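Local coordinates for protein argonaute (Aquifex aeolicus, PDB 1YVU) that uses short single-stranded DNA guides to bind complementary RNA targets and cleaves them as a metal-dependent endonuclease, at residues 22-27 / 57-62; 224-229 / 247-252; 565-570 / 594-599; 609-614 / 630-635. All blocks are in the same frame, centred on the assembly; numbering follows the deposited sequence.

Interaction 1: residues 22-27 / 57-62; sequences TVFKPT and FWCAGK
Thr22 meets the other segment three times, and one of the three bonds is made by its side chain: OG1 donates to Gly61 O over 2.9 Å, in the plane of that carbonyl. The setting is a short antiparallel bridge in the N-terminal domain of Argonaute, where Thr22 and Cys59 form a hydrogen-bonded pair, Thr22 N to Cys59 O at 3.0 Å and Cys59 N to Thr22 O at 2.9 Å. With chi1 at -51°, OG1 stands beside the backbone N, placing hydroxyl and amide next to each other, one for Gly61 O and one for Cys59 O, on either side of the inverse gamma turn centred on Ala60. A valine here would probably leave the Gly61 carbonyl without its hydroxyl partner and the turn less firmly tied to the bridge. Further along, Phe57 N gives a nearly straight bond to Phe24 O (170°), while the return bond from Phe24 N is weak.

The side chains pack around this bridge. Val23 runs alongside Trp58 and sets CG2 over the centre of its six-membered ring, 4.3 Å from the centroid, a CH-pi contact. The indole is also held by a hydrogen bond from NE1 to Glu56 and by a cation-pi contact with Arg53. Pro26 meets Phe57 at about a right angle, with helix 32-46 packing against Phe57 and Cys59. Phe24 and Cys59 make a sulfur-aromatic contact in which SG lies at the ring edge rather than over a face, 3.8 Å from Phe24 CD1.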
# COMPACT_ATOMS: atom_id res chain seq x y z
N THR A 22 12.37 -18.36 -31.21
CA THR A 22 13.81 -18.16 -31.26
C THR A 22 14.41 -17.92 -29.85
O THR A 22 14.02 -16.99 -29.14
CB THR A 22 14.17 -16.99 -32.21
OG1 THR A 22 13.52 -17.20 -33.47
CG2 THR A 22 15.67 -16.92 -32.46
N VAL A 23 15.33 -18.80 -29.47
CA VAL A 23 15.99 -18.73 -28.16
C VAL A 23 17.27 -17.89 -28.23
O VAL A 23 17.98 -17.87 -29.25
CB VAL A 23 16.34 -20.15 -27.61
CG1 VAL A 23 16.75 -20.09 -26.15
CG2 VAL A 23 15.16 -21.10 -27.77
N PHE A 24 17.51 -17.15 -27.14
CA PHE A 24 18.67 -16.28 -26.95
C PHE A 24 19.24 -16.47 -25.54
O PHE A 24 18.51 -16.30 -24.57
CB PHE A 24 18.32 -14.80 -27.19
CG PHE A 24 18.10 -14.44 -28.64
CD1 PHE A 24 16.80 -14.23 -29.14
CD2 PHE A 24 19.18 -14.38 -29.54
CE1 PHE A 24 16.58 -13.97 -30.53
CE2 PHE A 24 18.97 -14.12 -30.94
CZ PHE A 24 17.67 -13.92 -31.42
N LYS A 25 20.49 -16.91 -25.43
CA LYS A 25 21.12 -17.07 -24.11
C LYS A 25 22.37 -16.17 -24.10
O LYS A 25 23.05 -16.05 -25.15
CB LYS A 25 21.50 -18.54 -23.85
CG LYS A 25 21.54 -18.92 -22.36
CD LYS A 25 22.53 -20.07 -22.08
CE LYS A 25 22.54 -20.45 -20.61
NZ LYS A 25 23.59 -21.46 -20.31
N PRO A 26 22.67 -15.47 -22.96
CA PRO A 26 23.86 -14.59 -22.91
C PRO A 26 25.17 -15.36 -22.95
O PRO A 26 25.21 -16.56 -22.62
CB PRO A 26 23.71 -13.86 -21.58
CG PRO A 26 22.24 -13.89 -21.34
CD PRO A 26 21.90 -15.29 -21.72
N THR A 27 26.23 -14.71 -23.40
CA THR A 27 27.53 -15.37 -23.42
C THR A 27 28.24 -15.10 -22.09
O THR A 27 29.26 -15.71 -21.77
CB THR A 27 28.39 -14.94 -24.63
OG1 THR A 27 27.53 -14.44 -25.67
CG2 THR A 27 29.15 -16.13 -25.21
N PHE A 57 16.24 -16.56 -23.25
CA PHE A 57 15.22 -15.57 -23.62
C PHE A 57 14.47 -16.01 -24.87
O PHE A 57 14.90 -15.79 -26.00
CB PHE A 57 15.84 -14.19 -23.84
CG PHE A 57 16.43 -13.59 -22.61
CD1 PHE A 57 17.66 -14.05 -22.10
CD2 PHE A 57 15.75 -12.57 -21.91
CE1 PHE A 57 18.21 -13.52 -20.92
CE2 PHE A 57 16.29 -12.03 -20.72
CZ PHE A 57 17.52 -12.51 -20.22
N TRP A 58 13.29 -16.59 -24.64
CA TRP A 58 12.43 -17.10 -25.70
C TRP A 58 11.62 -16.01 -26.40
O TRP A 58 10.89 -15.28 -25.75
CB TRP A 58 11.50 -18.17 -25.12
CG TRP A 58 12.17 -19.47 -24.64
CD1 TRP A 58 13.19 -19.60 -23.75
CD2 TRP A 58 11.86 -20.81 -25.09
NE1 TRP A 58 13.55 -20.92 -23.61
CE2 TRP A 58 12.76 -21.69 -24.42
CE3 TRP A 58 10.91 -21.36 -25.99
CZ2 TRP A 58 12.75 -23.09 -24.64
CZ3 TRP A 58 10.90 -22.77 -26.21
CH2 TRP A 58 11.81 -23.61 -25.54
N CYS A 59 11.72 -15.93 -27.72
CA CYS A 59 10.99 -14.92 -28.49
C CYS A 59 9.97 -15.52 -29.45
O CYS A 59 10.28 -16.43 -30.18
CB CYS A 59 11.99 -14.06 -29.25
SG CYS A 59 13.21 -13.34 -28.17
N ALA A 60 8.78 -14.93 -29.49
CA ALA A 60 7.66 -15.40 -30.32
C ALA A 60 7.68 -15.21 -31.84
O ALA A 60 7.04 -14.30 -32.36
CB ALA A 60 6.36 -14.88 -29.74
N GLY A 61 8.33 -16.13 -32.54
CA GLY A 61 8.40 -16.06 -33.99
C GLY A 61 9.79 -16.14 -34.57
O GLY A 61 10.78 -16.33 -33.84
N LYS A 62 9.87 -15.96 -35.88
CA LYS A 62 11.12 -16.02 -36.62
C LYS A 62 11.67 -14.65 -37.01
O LYS A 62 10.96 -13.81 -37.56
CB LYS A 62 10.97 -16.88 -37.89
CG LYS A 62 10.54 -18.32 -37.65
CD LYS A 62 10.55 -19.13 -38.93
CE LYS A 62 10.03 -20.54 -38.67
NZ LYS A 62 10.20 -21.50 -39.80

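Interaction 2: residues 224-229 / 247-252; sequences KAWEEL and GYTYPA
Ala225 opens the contact between helix 224-229 and strand 249-251, its methyl CB directed at the strand and lying 4.3 Å from Pro251 CG. One residue on, Trp226 gives most of the helix's share of the interface. Its CG stands beside the backbone N (chi1 -70°), which brings the far end of the indole to the strand although its CB does not point there. The proline ring crosses the indole at about a right angle, with Pro251 CG over the centre of the six-membered ring, 3.7 Å from the centroid and only 6° off the normal: a clear CH-pi contact. Pro251 CD lies over the same face, 3.7 Å from Trp226 CZ2. The Thr249 carbonyl O lies in the indole plane at its edge, whereas the Thr249 methyl CG2 meets Trp226 CH2 at 4.0 Å.

A helical turn after Ala225, Leu229 brings CD1 to 3.8 Å from Pro251 CG, so that alanine, tryptophan and leucine together form a seat for one proline. The segments share no hydrogen bond, and apart from the Thr249 carbonyl the contact is apolar; the axes, 8.9 Å apart, cross at 63°. Phe210 of helix 207-215 packs on both Trp226 and Leu229, and Leu241 of the neighbouring strand touches the same two residues. This is a helix laid against an outermost strand of an antiparallel sheet, an arrangement consistent with the PAZ domain, whose SH3-like barrel is elaborated by helices.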
# COMPACT_ATOMS: atom_id res chain seq x y z
N LYS A 224 13.19 10.56 -27.26
CA LYS A 224 12.69 11.82 -27.81
C LYS A 224 12.76 13.03 -26.88
O LYS A 224 12.69 14.17 -27.34
CB LYS A 224 11.25 11.65 -28.32
CG LYS A 224 11.13 11.11 -29.77
CD LYS A 224 9.70 11.26 -30.29
CE LYS A 224 9.35 10.20 -31.34
NZ LYS A 224 7.86 10.03 -31.57
N ALA A 225 12.90 12.78 -25.58
CA ALA A 225 13.01 13.85 -24.58
C ALA A 225 14.48 14.26 -24.44
O ALA A 225 14.79 15.44 -24.22
CB ALA A 225 12.45 13.39 -23.25
N TRP A 226 15.38 13.28 -24.56
CA TRP A 226 16.80 13.56 -24.47
C TRP A 226 17.28 14.12 -25.81
O TRP A 226 18.15 15.01 -25.82
CB TRP A 226 17.61 12.32 -24.07
CG TRP A 226 17.43 11.83 -22.62
CD1 TRP A 226 16.77 10.71 -22.21
CD2 TRP A 226 17.92 12.47 -21.43
NE1 TRP A 226 16.80 10.61 -20.84
CE2 TRP A 226 17.50 11.68 -20.33
CE3 TRP A 226 18.67 13.64 -21.17
CZ2 TRP A 226 17.80 12.01 -19.00
CZ3 TRP A 226 18.97 13.97 -19.85
CH2 TRP A 226 18.53 13.16 -18.77
N GLU A 227 16.62 13.69 -26.90
CA GLU A 227 16.92 14.17 -28.27
C GLU A 227 16.71 15.67 -28.32
O GLU A 227 17.59 16.40 -28.75
CB GLU A 227 16.02 13.48 -29.32
CG GLU A 227 16.55 13.54 -30.79
CD GLU A 227 15.63 12.84 -31.82
OE1 GLU A 227 14.80 12.00 -31.42
OE2 GLU A 227 15.73 13.14 -33.04
N GLU A 228 15.62 16.14 -27.73
CA GLU A 228 15.29 17.55 -27.71
C GLU A 228 16.24 18.42 -26.90
O GLU A 228 16.66 19.46 -27.38
CB GLU A 228 13.85 17.77 -27.24
CG GLU A 228 12.75 17.16 -28.15
CD GLU A 228 12.87 17.55 -29.63
OE1 GLU A 228 12.75 18.76 -29.94
OE2 GLU A 228 13.10 16.63 -30.47
N LEU A 229 16.67 17.97 -25.73
CA LEU A 229 17.56 18.80 -24.91
C LEU A 229 18.92 18.98 -25.54
O LEU A 229 19.55 20.02 -25.40
CB LEU A 229 17.70 18.23 -23.50
CG LEU A 229 16.50 17.84 -22.62
CD1 LEU A 229 17.05 17.16 -21.40
CD2 LEU A 229 15.64 19.01 -22.20
N GLY A 247 17.06 5.82 -8.69
CA GLY A 247 18.21 6.37 -9.40
C GLY A 247 17.90 7.02 -10.74
O GLY A 247 18.53 8.03 -11.09
N TYR A 248 16.94 6.42 -11.46
CA TYR A 248 16.44 6.81 -12.80
C TYR A 248 16.37 8.33 -13.06
O TYR A 248 15.67 9.04 -12.33
CB TYR A 248 15.01 6.24 -13.03
CG TYR A 248 14.81 4.72 -12.91
CD1 TYR A 248 15.19 4.02 -11.75
CD2 TYR A 248 14.21 3.98 -13.95
CE1 TYR A 248 14.99 2.60 -11.62
CE2 TYR A 248 13.98 2.55 -13.83
CZ TYR A 248 14.38 1.88 -12.66
OH TYR A 248 14.20 0.53 -12.50
N THR A 249 17.13 8.82 -14.04
CA THR A 249 17.12 10.25 -14.35
C THR A 249 16.24 10.49 -15.55
O THR A 249 16.33 9.78 -16.55
CB THR A 249 18.53 10.79 -14.63
OG1 THR A 249 19.37 10.50 -13.51
CG2 THR A 249 18.49 12.32 -14.84
N TYR A 250 15.34 11.47 -15.40
CA TYR A 250 14.40 11.86 -16.45
C TYR A 250 14.31 13.39 -16.51
O TYR A 250 14.51 14.04 -15.48
CB TYR A 250 12.98 11.29 -16.16
CG TYR A 250 12.84 9.79 -16.34
CD1 TYR A 250 12.52 8.96 -15.26
CD2 TYR A 250 13.01 9.19 -17.61
CE1 TYR A 250 12.38 7.53 -15.41
CE2 TYR A 250 12.88 7.77 -17.79
CZ TYR A 250 12.55 6.95 -16.68
OH TYR A 250 12.41 5.57 -16.83
N PRO A 251 14.13 13.99 -17.73
CA PRO A 251 14.01 15.45 -17.92
C PRO A 251 12.64 15.88 -17.45
O PRO A 251 11.64 15.21 -17.76
CB PRO A 251 14.08 15.62 -19.42
CG PRO A 251 14.89 14.47 -19.83
CD PRO A 251 14.32 13.35 -19.04
N ALA A 252 12.60 17.01 -16.75
CA ALA A 252 11.36 17.58 -16.22
C ALA A 252 10.28 17.77 -17.28
O ALA A 252 9.09 17.84 -16.96
CB ALA A 252 11.66 18.90 -15.56

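Interaction 3: residues 565-570 / 594-599; sequences KIVVHR and ELLEII
His569 and Leu596 lie side by side and point the same way, from neighbouring parallel strands, with His569 CD2 3.8 Å from Leu596 CD1. Ile598 approaches the same histidine from another direction: its CD1 is 3.8 Å from His569 CB and equally near ND1. Around the ring, Leu596 CD1 lies by CD2 and NE2, Ile598 CD1 by CG and ND1, while ND1 is hydrogen-bonded to the hydroxyl of Thr678, which would fix its rotation. Replacing this histidine by alanine is likely to strip the Thr678 hydroxyl of its partner and to open a gap beside Leu596 and Ile598.

Val567 and Glu594 share this face. The glutamate bends at chi2 (-80°), its CG 3.9 Å from Val567 CG2, and its carboxylate receives the backbone N of Glu649 and of Leu650; Lys565 NZ adds only a long salt bridge, 3.8 Å from Glu594 OE2. On the other face Val568 and Leu595 run alongside each other, CB to CD2 at 3.8 Å. Arg570 also starts there, but its end leads away to a salt bridge with Glu578 and to the metal-binding Asp502, its side chain about 5 Å from the bound calcium ion.

Five backbone hydrogen bonds join the strands, whose axes are turned 24° from each other. They are the two strands of a beta-alpha-beta unit of the RNase H fold, linked by helix 576-589. Strand 497-505 flanks 565-570, strand 641-645 flanks 592-599, and helix 652-661 packs on His569, Glu594 and Leu596.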
# COMPACT_ATOMS: atom_id res chain seq x y z
N LYS A 565 4.91 -21.04 19.07
CA LYS A 565 4.49 -20.70 17.70
C LYS A 565 4.35 -19.22 17.50
O LYS A 565 3.65 -18.54 18.26
CB LYS A 565 3.18 -21.41 17.34
CG LYS A 565 2.66 -21.15 15.95
CD LYS A 565 3.43 -21.88 14.88
CE LYS A 565 3.02 -23.32 14.74
NZ LYS A 565 1.53 -23.46 14.66
N ILE A 566 5.05 -18.71 16.49
CA ILE A 566 5.02 -17.29 16.21
C ILE A 566 4.58 -16.91 14.79
O ILE A 566 5.18 -17.30 13.80
CB ILE A 566 6.36 -16.64 16.63
CG1 ILE A 566 6.41 -16.57 18.17
CG2 ILE A 566 6.48 -15.23 16.10
CD1 ILE A 566 7.72 -16.19 18.80
N VAL A 567 3.49 -16.16 14.74
CA VAL A 567 2.94 -15.68 13.48
C VAL A 567 3.38 -14.25 13.25
O VAL A 567 3.15 -13.38 14.10
CB VAL A 567 1.41 -15.76 13.47
CG1 VAL A 567 0.87 -15.24 12.16
CG2 VAL A 567 0.97 -17.19 13.67
N VAL A 568 4.02 -14.02 12.11
CA VAL A 568 4.51 -12.71 11.75
C VAL A 568 3.71 -12.19 10.60
O VAL A 568 3.47 -12.91 9.65
CB VAL A 568 6.02 -12.71 11.36
CG1 VAL A 568 6.50 -11.29 10.96
CG2 VAL A 568 6.86 -13.26 12.50
N HIS A 569 3.26 -10.95 10.72
CA HIS A 569 2.51 -10.28 9.65
C HIS A 569 3.41 -9.17 9.21
O HIS A 569 3.90 -8.39 10.04
CB HIS A 569 1.21 -9.67 10.15
CG HIS A 569 0.19 -10.67 10.61
ND1 HIS A 569 -1.05 -10.29 11.07
CD2 HIS A 569 0.21 -12.02 10.66
CE1 HIS A 569 -1.74 -11.36 11.39
NE2 HIS A 569 -1.00 -12.43 11.15
N ARG A 570 3.65 -9.14 7.91
CA ARG A 570 4.50 -8.12 7.31
C ARG A 570 3.59 -7.20 6.56
O ARG A 570 2.81 -7.65 5.70
CB ARG A 570 5.54 -8.74 6.39
CG ARG A 570 6.46 -7.73 5.74
CD ARG A 570 7.31 -7.00 6.75
NE ARG A 570 8.29 -6.12 6.12
CZ ARG A 570 8.01 -4.94 5.59
NH1 ARG A 570 6.76 -4.47 5.60
NH2 ARG A 570 9.01 -4.20 5.10
N GLU A 594 5.85 -18.65 11.36
CA GLU A 594 4.81 -18.54 10.33
C GLU A 594 4.99 -17.11 9.83
O GLU A 594 4.88 -16.14 10.60
CB GLU A 594 3.40 -18.66 10.91
CG GLU A 594 3.09 -19.89 11.74
CD GLU A 594 2.79 -21.16 10.94
OE1 GLU A 594 2.11 -21.09 9.89
OE2 GLU A 594 3.21 -22.24 11.42
N LEU A 595 5.35 -16.98 8.55
CA LEU A 595 5.55 -15.69 7.91
C LEU A 595 4.48 -15.33 6.91
O LEU A 595 4.22 -16.09 5.95
CB LEU A 595 6.90 -15.61 7.20
CG LEU A 595 8.18 -15.79 8.01
CD1 LEU A 595 9.38 -15.66 7.09
CD2 LEU A 595 8.24 -14.80 9.17
N LEU A 596 3.84 -14.20 7.14
CA LEU A 596 2.81 -13.71 6.24
C LEU A 596 3.13 -12.33 5.72
O LEU A 596 3.67 -11.49 6.44
CB LEU A 596 1.45 -13.66 6.92
CG LEU A 596 0.92 -14.88 7.67
CD1 LEU A 596 -0.49 -14.63 8.03
CD2 LEU A 596 0.99 -16.07 6.81
N GLU A 597 2.85 -12.15 4.43
CA GLU A 597 3.01 -10.87 3.73
C GLU A 597 1.55 -10.37 3.70
O GLU A 597 0.63 -11.18 3.56
CB GLU A 597 3.39 -11.12 2.27
CG GLU A 597 4.86 -11.15 1.88
CD GLU A 597 5.02 -11.41 0.35
OE1 GLU A 597 3.99 -11.55 -0.35
OE2 GLU A 597 6.18 -11.47 -0.16
N ILE A 598 1.33 -9.06 3.90
CA ILE A 598 -0.03 -8.51 3.83
C ILE A 598 -0.05 -7.38 2.81
O ILE A 598 0.36 -6.27 3.09
CB ILE A 598 -0.63 -8.10 5.23
CG1 ILE A 598 -0.93 -9.36 6.05
CG2 ILE A 598 -1.94 -7.30 5.05
CD1 ILE A 598 -1.36 -9.09 7.44
N ILE A 599 -0.52 -7.71 1.61
CA ILE A 599 -0.57 -6.78 0.49
C ILE A 599 -1.93 -6.10 0.39
O ILE A 599 -2.92 -6.75 0.03
CB ILE A 599 -0.20 -7.50 -0.86
CG1 ILE A 599 1.29 -7.83 -0.90
CG2 ILE A 599 -0.51 -6.62 -2.09
CD1 ILE A 599 1.69 -9.06 -0.20

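Interaction 4: residues 609-614 / 630-635; sequences NEKFIK and YNQVYE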
# COMPACT_ATOMS: atom_id res chain seq x y z
N ASN A 609 -23.48 -7.61 -4.60
CA ASN A 609 -24.45 -6.77 -3.91
C ASN A 609 -24.74 -7.17 -2.47
O ASN A 609 -25.55 -6.55 -1.77
CB ASN A 609 -25.73 -6.75 -4.75
CG ASN A 609 -25.47 -6.30 -6.18
OD1 ASN A 609 -25.26 -5.11 -6.44
ND2 ASN A 609 -25.39 -7.26 -7.10
N GLU A 610 -23.96 -8.14 -2.02
CA GLU A 610 -24.02 -8.73 -0.69
C GLU A 610 -23.86 -7.76 0.50
O GLU A 610 -24.53 -7.94 1.54
CB GLU A 610 -22.94 -9.82 -0.64
CG GLU A 610 -22.79 -10.59 0.67
CD GLU A 610 -23.96 -11.49 0.96
OE1 GLU A 610 -24.29 -12.35 0.10
OE2 GLU A 610 -24.56 -11.31 2.05
N LYS A 611 -22.98 -6.77 0.36
CA LYS A 611 -22.68 -5.76 1.40
C LYS A 611 -22.16 -6.28 2.76
O LYS A 611 -21.77 -5.49 3.61
CB LYS A 611 -23.82 -4.72 1.56
CG LYS A 611 -23.97 -3.75 0.35
CD LYS A 611 -25.26 -2.89 0.43
CE LYS A 611 -25.99 -2.84 -0.92
NZ LYS A 611 -27.20 -1.92 -0.95
N PHE A 612 -22.13 -7.61 2.93
CA PHE A 612 -21.62 -8.30 4.13
C PHE A 612 -20.54 -9.32 3.74
O PHE A 612 -20.48 -10.47 4.21
CB PHE A 612 -22.75 -8.98 4.88
CG PHE A 612 -23.34 -8.11 5.94
CD1 PHE A 612 -24.49 -7.33 5.67
CD2 PHE A 612 -22.71 -8.02 7.21
CE1 PHE A 612 -25.02 -6.45 6.64
CE2 PHE A 612 -23.21 -7.14 8.21
CZ PHE A 612 -24.37 -6.35 7.93
N ILE A 613 -19.62 -8.79 2.95
CA ILE A 613 -18.50 -9.47 2.35
C ILE A 613 -17.31 -9.88 3.26
O ILE A 613 -16.49 -10.73 2.88
CB ILE A 613 -18.15 -8.65 1.04
CG1 ILE A 613 -19.22 -8.97 -0.01
CG2 ILE A 613 -16.82 -8.97 0.43
CD1 ILE A 613 -19.42 -7.92 -1.02
N LYS A 614 -17.27 -9.37 4.50
CA LYS A 614 -16.17 -9.72 5.42
C LYS A 614 -16.08 -11.23 5.59
O LYS A 614 -17.04 -11.85 6.06
CB LYS A 614 -16.32 -9.06 6.79
CG LYS A 614 -15.22 -9.42 7.76
CD LYS A 614 -15.23 -8.59 9.00
CE LYS A 614 -13.97 -8.85 9.82
NZ LYS A 614 -13.82 -8.06 11.08
N TYR A 630 -13.25 -6.55 5.61
CA TYR A 630 -14.29 -5.67 6.15
C TYR A 630 -15.48 -5.62 5.19
O TYR A 630 -15.31 -5.81 3.99
CB TYR A 630 -13.72 -4.25 6.41
CG TYR A 630 -13.35 -3.40 5.19
CD1 TYR A 630 -14.05 -2.21 4.91
CD2 TYR A 630 -12.28 -3.75 4.34
CE1 TYR A 630 -13.69 -1.36 3.83
CE2 TYR A 630 -11.91 -2.92 3.24
CZ TYR A 630 -12.61 -1.72 3.00
OH TYR A 630 -12.24 -0.86 1.98
N ASN A 631 -16.67 -5.30 5.73
CA ASN A 631 -17.92 -5.20 4.98
C ASN A 631 -17.98 -3.92 4.14
O ASN A 631 -17.39 -2.90 4.52
CB ASN A 631 -19.11 -5.21 5.95
CG ASN A 631 -19.01 -6.30 7.01
OD1 ASN A 631 -19.02 -7.48 6.70
ND2 ASN A 631 -18.92 -5.90 8.27
N GLN A 632 -18.70 -3.95 3.01
CA GLN A 632 -18.83 -2.78 2.11
C GLN A 632 -19.72 -1.72 2.75
O GLN A 632 -20.94 -1.90 2.84
CB GLN A 632 -19.47 -3.16 0.76
CG GLN A 632 -18.70 -4.11 -0.13
CD GLN A 632 -19.36 -4.28 -1.50
OE1 GLN A 632 -20.45 -4.87 -1.62
NE2 GLN A 632 -18.71 -3.77 -2.54
N VAL A 633 -19.11 -0.63 3.22
CA VAL A 633 -19.86 0.47 3.84
C VAL A 633 -20.13 1.61 2.85
O VAL A 633 -21.30 1.93 2.58
CB VAL A 633 -19.18 0.96 5.15
CG1 VAL A 633 -19.97 2.08 5.80
CG2 VAL A 633 -19.09 -0.19 6.14
N TYR A 634 -19.07 2.25 2.35
CA TYR A 634 -19.20 3.32 1.35
C TYR A 634 -19.01 2.70 -0.03
O TYR A 634 -18.25 1.73 -0.19
CB TYR A 634 -18.18 4.45 1.58
CG TYR A 634 -18.40 5.28 2.84
CD1 TYR A 634 -17.45 5.26 3.89
CD2 TYR A 634 -19.56 6.07 3.01
CE1 TYR A 634 -17.66 6.00 5.10
CE2 TYR A 634 -19.78 6.82 4.22
CZ TYR A 634 -18.82 6.77 5.26
OH TYR A 634 -19.02 7.45 6.44
N GLU A 635 -19.70 3.26 -1.03
CA GLU A 635 -19.69 2.80 -2.42
C GLU A 635 -18.35 2.81 -3.15
O GLU A 635 -17.66 3.84 -3.15
CB GLU A 635 -20.70 3.60 -3.24
CG GLU A 635 -22.07 3.71 -2.62
CD GLU A 635 -23.01 4.47 -3.49
OE1 GLU A 635 -22.72 5.66 -3.79
OE2 GLU A 635 -24.04 3.88 -3.90
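Asn631 sits in the close-fitting part of this contact, its amide set against the backbone of Phe612, Ile613 and Lys614. With CG beside the backbone N (chi1 -46°), the group swings toward the other loop, and OD1 accepts a weak hydrogen bond from Lys614 N at 3.4 Å. The same oxygen lies beside Lys614 CB and 3.8 Å from Phe612 CD2, where the ring and amide planes stand 52° apart. Asn631 CB meanwhile rests 3.6 Å from Lys611 O. Next to it the buried Ile613 brings CD1 to 4.0 Å from Gln632 CG, an aliphatic contact that makes the inner side of the interface.

The outer side is far looser. Lys611 touches Gln632 near its root, with Lys611 CA 4.2 Å from Gln632 CB, and its chain then leads off into solvent. Phe612 directs its CB away from the partner loop and remains exposed despite the asparagine at its ring. Lys614 behaves differently: its chain is extended, passes Tyr630 with CD 4.2 Å from Tyr630 CA, and ends in a hydrogen bond from NZ to Thr663. On the other loop, Tyr630 O is bonded to His638.

Neither segment is helix or strand; they are the loops before strand 616-619 and after strand 624-627, brought together beside the start of the first strand and the end of the second. This irregular surface pairing lies mostly within the PIWI box, which is exposed on the surface of the protein.

The four contacts illustrate how chemistry follows position. Interactions 1, 2 and 3 are buried, whereas interaction 4 is a surface contact between irregular loops with one weak hydrogen bond. Interaction 3 rests on continuous parallel-strand bonding close to the metal site; interaction 1 joins a short antiparallel pairing with a side-chain bond to a turn, and interaction 2 dispenses with polar bonds across its segments altogether, a proline meeting a tryptophan face. Interactions 1 and 2 belong to the N-terminal and PAZ domains of one lobe, their centres about 30 Å apart. Interactions 3 and 4 share the PIWI domain, centres about 26 Å apart, yet hold different elements and do not touch.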